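Local structure of TetR family transcriptional regulator (Clostridium perfringens, 6AZH) at residues Asp30-Lys35 and Gly41-Asn46; Val57-Leu62 and Arg119-Glu124. The protein probably binds DNA as a dimeric TetR-family transcriptional regulator, with a putative role in fatty acid metabolism. One frame throughout, in Å; residues are numbered along the deposited sequence.

Contact 1: residues Asp30-Lys35 and Gly41-Asn46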
loop_
_atom_site.group_PDB
_atom_site.type_symbol
_atom_site.label_atom_id
_atom_site.label_comp_id
_atom_site.label_asym_id
_atom_site.label_seq_id
_atom_site.Cartn_x
_atom_site.Cartn_y
_atom_site.Cartn_z
ATOM N N ASP A 30 2.844 25.669 -10.402
ATOM C CA ASP A 30 3.747 26.101 -11.472
ATOM C C ASP A 30 4.089 24.949 -12.411
ATOM O O ASP A 30 4.039 25.088 -13.639
ATOM C CB ASP A 30 5.045 26.670 -10.887
ATOM C CG ASP A 30 4.835 27.922 -10.067
ATOM O OD1 ASP A 30 3.893 28.698 -10.348
ATOM O OD2 ASP A 30 5.642 28.126 -9.139
ATOM N N GLU A 31 4.448 23.797 -11.841
ATOM C CA GLU A 31 4.841 22.658 -12.655
ATOM C C GLU A 31 3.638 22.050 -13.371
ATOM O O GLU A 31 3.744 21.655 -14.538
ATOM C CB GLU A 31 5.550 21.615 -11.779
ATOM C CG GLU A 31 5.943 20.321 -12.492
ATOM C CD GLU A 31 7.088 20.479 -13.491
ATOM O OE1 GLU A 31 7.599 21.609 -13.678
ATOM O OE2 GLU A 31 7.488 19.452 -14.086
ATOM N N ILE A 32 2.483 21.987 -12.698
ATOM C CA ILE A 32 1.292 21.413 -13.323
ATOM C C ILE A 32 0.847 22.258 -14.515
ATOM O O ILE A 32 0.475 21.723 -15.565
ATOM C CB ILE A 32 0.163 21.249 -12.284
ATOM C CG1 ILE A 32 0.553 20.174 -11.257
ATOM C CG2 ILE A 32 -1.158 20.883 -12.979
ATOM C CD1 ILE A 32 -0.305 20.143 -10.001
ATOM N N ALA A 33 0.890 23.586 -14.382
ATOM C CA ALA A 33 0.518 24.450 -15.504
ATOM C C ALA A 33 1.451 24.223 -16.683
ATOM O O ALA A 33 1.008 24.095 -17.831
ATOM C CB ALA A 33 0.553 25.927 -15.082
ATOM N N SER A 34 2.754 24.175 -16.407
ATOM C CA SER A 34 3.744 23.964 -17.454
ATOM C C SER A 34 3.524 22.630 -18.144
ATOM O O SER A 34 3.451 22.557 -19.376
ATOM C CB SER A 34 5.147 24.041 -16.850
ATOM O OG SER A 34 6.124 23.662 -17.792
ATOM N N LYS A 35 3.373 21.561 -17.354
ATOM C CA LYS A 35 3.215 20.236 -17.940
ATOM C C LYS A 35 1.893 20.108 -18.679
ATOM O O LYS A 35 1.809 19.380 -19.679
ATOM C CB LYS A 35 3.332 19.161 -16.855
ATOM C CG LYS A 35 4.760 18.912 -16.365
ATOM C CD LYS A 35 5.570 18.120 -17.390
ATOM C CE LYS A 35 6.939 17.717 -16.837
ATOM N NZ LYS A 35 7.908 18.849 -16.843
ATOM N N GLY A 41 -2.774 31.755 -15.643
ATOM C CA GLY A 41 -3.962 32.520 -15.295
ATOM C C GLY A 41 -5.246 31.740 -15.514
ATOM O O GLY A 41 -6.199 31.859 -14.738
ATOM N N THR A 42 -5.285 30.929 -16.572
ATOM C CA THR A 42 -6.452 30.091 -16.838
ATOM C C THR A 42 -6.527 28.934 -15.846
ATOM O O THR A 42 -7.621 28.553 -15.408
ATOM C CB THR A 42 -6.395 29.604 -18.287
ATOM O OG1 THR A 42 -6.476 30.746 -19.161
ATOM C CG2 THR A 42 -7.551 28.643 -18.616
ATOM N N LEU A 43 -5.375 28.372 -15.464
ATOM C CA LEU A 43 -5.382 27.379 -14.391
ATOM C C LEU A 43 -6.011 27.964 -13.136
ATOM O O LEU A 43 -6.915 27.370 -12.544
ATOM C CB LEU A 43 -3.969 26.864 -14.097
ATOM C CG LEU A 43 -3.879 25.810 -12.966
ATOM C CD1 LEU A 43 -2.706 24.862 -13.178
ATOM C CD2 LEU A 43 -3.781 26.421 -11.556
ATOM N N TYR A 44 -5.537 29.137 -12.709
ATOM C CA TYR A 44 -6.037 29.698 -11.466
ATOM C C TYR A 44 -7.487 30.152 -11.580
ATOM O O TYR A 44 -8.174 30.250 -10.558
ATOM C CB TYR A 44 -5.141 30.862 -11.029
ATOM C CG TYR A 44 -3.891 30.454 -10.265
ATOM C CD1 TYR A 44 -3.975 29.725 -9.074
ATOM C CD2 TYR A 44 -2.634 30.821 -10.721
ATOM C CE1 TYR A 44 -2.829 29.381 -8.362
ATOM C CE2 TYR A 44 -1.479 30.490 -10.019
ATOM C CZ TYR A 44 -1.581 29.761 -8.851
ATOM O OH TYR A 44 -0.432 29.424 -8.175
ATOM N N TYR A 45 -7.974 30.415 -12.799
ATOM C CA TYR A 45 -9.394 30.683 -12.967
ATOM C C TYR A 45 -10.226 29.458 -12.607
ATOM O O TYR A 45 -11.372 29.591 -12.164
ATOM C CB TYR A 45 -9.678 31.116 -14.403
ATOM C CG TYR A 45 -11.114 31.525 -14.639
ATOM C CD1 TYR A 45 -12.018 30.647 -15.226
ATOM C CD2 TYR A 45 -11.569 32.787 -14.267
ATOM C CE1 TYR A 45 -13.335 31.010 -15.439
ATOM C CE2 TYR A 45 -12.888 33.159 -14.478
ATOM C CZ TYR A 45 -13.763 32.266 -15.063
ATOM O OH TYR A 45 -15.073 32.626 -15.277
ATOM N N ASN A 46 -9.657 28.268 -12.768
ATOM C CA ASN A 46 -10.359 27.010 -12.539
ATOM C C ASN A 46 -10.087 26.398 -11.170
ATOM O O ASN A 46 -10.982 25.757 -10.603
ATOM C CB ASN A 46 -9.970 25.999 -13.624
ATOM C CG ASN A 46 -10.633 26.293 -14.958
ATOM O OD1 ASN A 46 -11.733 25.814 -15.226
ATOM N ND2 ASN A 46 -9.964 27.072 -15.804
#

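Contact 2: residues Val57-Leu62 and Arg119-Glu124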
loop_
_atom_site.group_PDB
_atom_site.type_symbol
_atom_site.label_atom_id
_atom_site.label_comp_id
_atom_site.label_asym_id
_atom_site.label_seq_id
_atom_site.Cartn_x
_atom_site.Cartn_y
_atom_site.Cartn_z
ATOM N N VAL A 57 -8.681 15.901 -8.986
ATOM C CA VAL A 57 -8.116 14.721 -9.643
ATOM C C VAL A 57 -8.582 13.441 -8.940
ATOM O O VAL A 57 -8.999 12.471 -9.592
ATOM C CB VAL A 57 -6.576 14.802 -9.693
ATOM C CG1 VAL A 57 -5.989 13.503 -10.231
ATOM C CG2 VAL A 57 -6.097 16.005 -10.555
ATOM N N ILE A 58 -8.524 13.421 -7.602
ATOM C CA ILE A 58 -8.982 12.238 -6.862
ATOM C C ILE A 58 -10.440 11.950 -7.186
ATOM O O ILE A 58 -10.820 10.809 -7.473
ATOM C CB ILE A 58 -8.801 12.425 -5.343
ATOM C CG1 ILE A 58 -7.319 12.481 -4.945
ATOM C CG2 ILE A 58 -9.590 11.336 -4.567
ATOM C CD1 ILE A 58 -6.516 11.235 -5.275
ATOM N N SER A 59 -11.283 12.986 -7.133
ATOM C CA SER A 59 -12.714 12.772 -7.325
ATOM C C SER A 59 -13.010 12.286 -8.741
ATOM O O SER A 59 -13.703 11.281 -8.932
ATOM C CB SER A 59 -13.481 14.059 -7.019
ATOM O OG SER A 59 -14.875 13.832 -7.102
ATOM N N LYS A 60 -12.462 12.970 -9.750
ATOM C CA LYS A 60 -12.669 12.534 -11.128
ATOM C C LYS A 60 -12.095 11.140 -11.366
ATOM O O LYS A 60 -12.749 10.291 -11.991
ATOM C CB LYS A 60 -12.056 13.536 -12.101
ATOM C CG LYS A 60 -11.960 13.028 -13.524
ATOM C CD LYS A 60 -13.356 12.867 -14.144
ATOM C CE LYS A 60 -14.177 14.165 -14.017
ATOM N NZ LYS A 60 -15.609 14.000 -14.436
ATOM N N GLY A 61 -10.880 10.881 -10.869
ATOM C CA GLY A 61 -10.218 9.623 -11.170
ATOM C C GLY A 61 -10.896 8.428 -10.534
ATOM O O GLY A 61 -10.845 7.322 -11.080
ATOM N N LEU A 62 -11.546 8.621 -9.387
ATOM C CA LEU A 62 -12.213 7.486 -8.760
ATOM C C LEU A 62 -13.577 7.195 -9.371
ATOM O O LEU A 62 -14.176 6.164 -9.034
ATOM C CB LEU A 62 -12.376 7.730 -7.258
ATOM C CG LEU A 62 -11.478 7.038 -6.235
ATOM C CD1 LEU A 62 -10.372 6.135 -6.827
ATOM C CD2 LEU A 62 -10.916 8.058 -5.305
ATOM N N ARG A 119 -9.071 9.105 2.195
ATOM C CA ARG A 119 -9.392 7.795 2.764
ATOM C C ARG A 119 -10.899 7.568 2.808
ATOM O O ARG A 119 -11.367 6.439 2.617
ATOM C CB ARG A 119 -8.788 7.654 4.163
ATOM C CG ARG A 119 -7.306 7.287 4.169
ATOM C CD ARG A 119 -6.801 6.995 5.581
ATOM N NE ARG A 119 -6.901 8.154 6.464
ATOM C CZ ARG A 119 -5.921 9.028 6.690
ATOM N NH1 ARG A 119 -4.742 8.892 6.096
ATOM N NH2 ARG A 119 -6.126 10.050 7.508
ATOM N N ASN A 120 -11.682 8.620 3.075
ATOM C CA ASN A 120 -13.134 8.464 3.034
ATOM C C ASN A 120 -13.610 8.089 1.641
ATOM O O ASN A 120 -14.569 7.326 1.501
ATOM C CB ASN A 120 -13.840 9.741 3.497
ATOM C CG ASN A 120 -13.624 10.031 4.983
ATOM O OD1 ASN A 120 -12.949 9.275 5.700
ATOM N ND2 ASN A 120 -14.180 11.147 5.445
ATOM N N LYS A 121 -12.953 8.601 0.599
ATOM C CA LYS A 121 -13.332 8.233 -0.762
ATOM C C LYS A 121 -12.985 6.780 -1.063
ATOM O O LYS A 121 -13.759 6.074 -1.715
ATOM C CB LYS A 121 -12.642 9.152 -1.767
ATOM C CG LYS A 121 -13.540 10.207 -2.381
ATOM C CD LYS A 121 -14.016 11.202 -1.362
ATOM C CE LYS A 121 -14.182 12.595 -1.984
ATOM N NZ LYS A 121 -15.319 12.645 -2.958
ATOM N N ILE A 122 -11.815 6.327 -0.612
ATOM C CA ILE A 122 -11.436 4.927 -0.792
ATOM C C ILE A 122 -12.373 4.020 -0.006
ATOM O O ILE A 122 -12.756 2.938 -0.475
ATOM C CB ILE A 122 -9.961 4.736 -0.382
ATOM C CG1 ILE A 122 -9.045 5.554 -1.316
ATOM C CG2 ILE A 122 -9.578 3.271 -0.339
ATOM C CD1 ILE A 122 -9.141 5.178 -2.781
ATOM N N THR A 123 -12.761 4.450 1.196
ATOM C CA THR A 123 -13.682 3.666 2.018
ATOM C C THR A 123 -15.012 3.467 1.313
ATOM O O THR A 123 -15.568 2.358 1.327
ATOM C CB THR A 123 -13.876 4.347 3.378
ATOM O OG1 THR A 123 -12.652 4.269 4.114
ATOM C CG2 THR A 123 -14.981 3.663 4.198
ATOM N N GLU A 124 -15.537 4.526 0.682
ATOM C CA GLU A 124 -16.728 4.389 -0.152
ATOM C C GLU A 124 -16.566 3.287 -1.192
ATOM O O GLU A 124 -17.480 2.478 -1.404
ATOM C CB GLU A 124 -17.044 5.715 -0.844
ATOM C CG GLU A 124 -17.625 6.774 0.081
ATOM C CD GLU A 124 -17.722 8.145 -0.585
ATOM O OE1 GLU A 124 -17.576 8.227 -1.823
ATOM O OE2 GLU A 124 -17.943 9.142 0.136
#

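Contact 1: residues Asp30-Lys35 and Gly41-Asn46
L43 reaches from helix 40-46 to A33 on helix 29-36, and this pair makes the closest approach of the two segments. L43 CD1 lies 3.9 Å from A33 CB and is nearly as close to A33 CA. One methyl branch therefore rests on the small side chain and on the backbone beside it. CG of L43 stands anti to the backbone N (chi1 180°), which carries the branch out toward helix 29-36. I32 meets the same methyl more loosely, with I32 CG2 4.3 Å from L43 CD1. The other branch of L43 turns to its own helix: CD2 sits 4.1 Å above one face of the Y44 ring, offset toward its rim. V29 also touches L43 and Y44.

K35 NZ forms a salt bridge with E31 OE2 at 2.9 Å, coming from above the carboxylate plane. N46 ND2 bonds back to T42 O at 2.8 Å, and the bond lies close to the N46 amide plane. N46 OD1 accepts a hydrogen bond from K8 NZ on helix 6-26. D30 OD1 forms a salt bridge with K40 NZ at the start of helix 40-46.

Segments 30-35 and 41-46 share no hydrogen bond or salt bridge. Their touching side chains are buried and apolar, so shape and burial join them. The D30-K40 salt bridge adds a polar tie between these two helices of the helix-turn-helix, just outside segment 41-46.

Contact 2: residues Val57-Leu62 and Arg119-Glu124
Segments 57-62 and 119-124 run nearly parallel, with their axes 11° apart in direction and 11.1 Å apart at closest approach. S59 and K121 are the nearest pair along the backbones, with their CA atoms 8.0 Å apart. L62 carries the apolar part of the contact. Its CD2 methyl meets K121 CB at 4.1 Å and I122 CD1 at 4.2 Å, so one branch touches two neighbouring residues of the facing helix. L62 is nearly eclipsed about CB-CG (chi2 2°), a conformation that may be strained or less certain. The L62 and K121 side chains pass at a slant. The lysine CB, rather than the amine end, meets L62. Its chain kinks early (chi2 66°) and again at its end, which brings NZ to the S59 side: NZ is 4.3 Å from S59 OG, too far for a hydrogen bond.

Helix 98-106 adds to the apolar side, with V104 against I58 and I122, and F100 against L62. T123 OG1 bonds to R119 O at 2.9 Å. T123 N reaches that oxygen from the opposite face of its plane. R119 and T123 also pack on S167 of the second subunit.

Such packing joins helix 50-74, which follows the helix-turn-helix, to the all-helical C-terminal core of a TetR-family regulator.

Contact 1 lies in the helix-turn-helix unit, and contact 2 lies where helix 50-74 packs on the C-terminal core. Their centres are about 23 Å apart, and their nearest atoms are about 7 Å apart without touching. The centre of contact 1 lies about 25 Å from the centre of the chain, that of contact 2 about 8 Å. They follow in series: helix 40-46 of contact 1 is succeeded directly by helix 50-74 of contact 2. In TetR-family proteins, ligand binding in the C-terminal domain is generally relayed to the DNA-binding helices. The connection through helix 50-74 is consistent with such a route, but these contacts alone define no ligand pocket.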